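Local coordinates for protein NDP-rhamnosyltransferase (Saccharopolyspora spinosa, PDB 3TSA) that belongs to the glycosyltransferases of the GT-B fold, two-domain enzymes in which each Rossmann-like domain carries a parallel beta sheet, at residues M228-N231 / A236-L239. Numbering follows the deposited sequence.
Sequences MVLN and APLL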
ATOM      1  N   MET A 228     -10.083  15.289 -10.347  1.00 22.40           N
ATOM      2  CA  MET A 228     -10.375  15.253 -11.817  1.00 21.94           C
ATOM      3  C   MET A 228     -11.687  15.963 -12.099  1.00 21.11           C
ATOM      4  O   MET A 228     -11.750  16.696 -13.063  1.00 18.71           O
ATOM      5  CB  MET A 228     -10.429  13.843 -12.446  1.00 24.21           C
ATOM      6  CG  MET A 228      -9.157  13.037 -12.567  1.00 31.69           C
ATOM      7  SD  MET A 228      -7.785  13.624 -13.580  1.00 47.42           S
ATOM      8  CE  MET A 228      -8.591  13.767 -15.213  1.00 44.79           C
ATOM      9  N   VAL A 229     -12.695  15.684 -11.291  1.00 21.45           N
ATOM     10  CA  VAL A 229     -14.006  16.309 -11.455  1.00 21.82           C
ATOM     11  C   VAL A 229     -13.903  17.837 -11.359  1.00 20.01           C
ATOM     12  O   VAL A 229     -14.313  18.477 -12.274  1.00 18.99           O
ATOM     13  CB  VAL A 229     -15.058  15.751 -10.485  1.00 23.69           C
ATOM     14  CG1 VAL A 229     -16.411  16.505 -10.682  1.00 28.18           C
ATOM     15  CG2 VAL A 229     -15.287  14.243 -10.776  1.00 27.17           C
ATOM     16  N   LEU A 230     -13.289  18.381 -10.313  1.00 18.46           N
ATOM     17  CA  LEU A 230     -13.192  19.851 -10.135  1.00 17.58           C
ATOM     18  C   LEU A 230     -12.288  20.536 -11.133  1.00 18.73           C
ATOM     19  O   LEU A 230     -12.528  21.697 -11.491  1.00 18.26           O
ATOM     20  CB  LEU A 230     -12.819  20.246  -8.680  1.00 18.67           C
ATOM     21  CG  LEU A 230     -13.802  19.764  -7.609  1.00 19.82           C
ATOM     22  CD1 LEU A 230     -13.182  20.046  -6.231  1.00 19.07           C
ATOM     23  CD2 LEU A 230     -15.147  20.529  -7.848  1.00 21.17           C
ATOM     24  N   ASN A 231     -11.219  19.835 -11.554  1.00 18.93           N
ATOM     25  CA  ASN A 231     -10.424  20.299 -12.703  1.00 20.35           C
ATOM     26  C   ASN A 231     -11.306  20.495 -13.919  1.00 20.90           C
ATOM     27  O   ASN A 231     -11.117  21.414 -14.711  1.00 22.11           O
ATOM     28  CB  ASN A 231      -9.250  19.347 -13.012  1.00 20.39           C
ATOM     29  CG  ASN A 231      -8.099  19.541 -12.024  1.00 23.56           C
ATOM     30  OD1 ASN A 231      -8.162  20.444 -11.200  1.00 25.72           O
ATOM     31  ND2 ASN A 231      -7.054  18.684 -12.100  1.00 26.75           N
ATOM     32  N   ALA A 236     -18.159  25.442  -9.589  1.00 15.31           N
ATOM     33  CA  ALA A 236     -19.631  25.496  -9.441  1.00 16.09           C
ATOM     34  C   ALA A 236     -20.279  24.379  -8.618  1.00 14.40           C
ATOM     35  O   ALA A 236     -21.054  24.713  -7.741  1.00 13.84           O
ATOM     36  CB  ALA A 236     -20.371  25.652 -10.806  1.00 16.13           C
ATOM     37  N   PRO A 237     -19.953  23.089  -8.840  1.00 16.53           N
ATOM     38  CA  PRO A 237     -20.641  22.026  -8.056  1.00 14.57           C
ATOM     39  C   PRO A 237     -20.278  22.062  -6.550  1.00 16.15           C
ATOM     40  O   PRO A 237     -21.164  21.900  -5.683  1.00 16.18           O
ATOM     41  CB  PRO A 237     -20.262  20.736  -8.774  1.00 13.23           C
ATOM     42  CG  PRO A 237     -18.981  21.040  -9.411  1.00 16.70           C
ATOM     43  CD  PRO A 237     -19.075  22.497  -9.870  1.00 16.55           C
ATOM     44  N   LEU A 238     -19.058  22.510  -6.265  1.00 15.77           N
ATOM     45  CA  LEU A 238     -18.603  22.650  -4.879  1.00 15.35           C
ATOM     46  C   LEU A 238     -19.319  23.831  -4.243  1.00 15.96           C
ATOM     47  O   LEU A 238     -19.858  23.719  -3.136  1.00 15.73           O
ATOM     48  CB  LEU A 238     -17.100  22.865  -4.817  1.00 16.46           C
ATOM     49  CG  LEU A 238     -16.400  22.897  -3.448  1.00 15.99           C
ATOM     50  CD1 LEU A 238     -16.617  21.587  -2.633  1.00 17.78           C
ATOM     51  CD2 LEU A 238     -14.894  23.250  -3.609  1.00 16.80           C
ATOM     52  N   LEU A 239     -19.368  24.956  -4.946  1.00 14.64           N
ATOM     53  CA  LEU A 239     -19.985  26.141  -4.325  1.00 15.42           C
ATOM     54  C   LEU A 239     -21.449  25.831  -4.102  1.00 14.74           C
ATOM     55  O   LEU A 239     -22.036  26.242  -3.058  1.00 15.82           O
ATOM     56  CB  LEU A 239     -19.849  27.318  -5.312  1.00 15.63           C
ATOM     57  CG  LEU A 239     -18.405  27.809  -5.455  1.00 21.84           C
ATOM     58  CD1 LEU A 239     -18.261  28.908  -6.573  1.00 27.36           C
ATOM     59  CD2 LEU A 239     -17.881  28.278  -4.063  1.00 26.70           C
TER
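Leu230 lays one of its methyls, CD2, over the ring of Pro237 and the base of the Leu238 side chain. CD2 is 4.2 Å from Pro237 CG and 4.3 Å from Leu238 CB. One methyl thus sits against two consecutive residues of the next helix. The other branch lies close to the end of Leu238, with Leu230 CD1 4.5 Å from Leu238 CD2. Leu230 and Pro237 do not meet head-on; the two side chains pass each other pointing opposite ways. Leu230 CG is anti to the carbonyl carbon (chi1 -59°). This brings its branched end nearer to segment 236-239 than the direction of its CB alone would. Pro237 and Leu238 both set out toward Leu230.

The contact is small and wholly apolar, and no hydrogen bond crosses it. The backbones stay well apart, with Leu230 CA 8.0 Å from Pro237 CA. Pro237 stands in the first turn of its helix, where the missing N-H costs no helical bond. Leu230, Pro237 and Leu238 are all buried. Leu238 also packs on Val257. In the first helix, Val229 O is hydrogen-bonded to Thr233 OG1 near the helix end.

The short helix 227-233 and the longer helix 236-246 follow each other closely, and Leu230 packs across their junction. In the chain both helices come between strands 219-224 and 251-256, which are parallel neighbours in the second sheet. The pair therefore makes up the helical link of a beta-alpha-beta crossover in the Rossmann-like C-terminal domain of a GT-B glycosyltransferase.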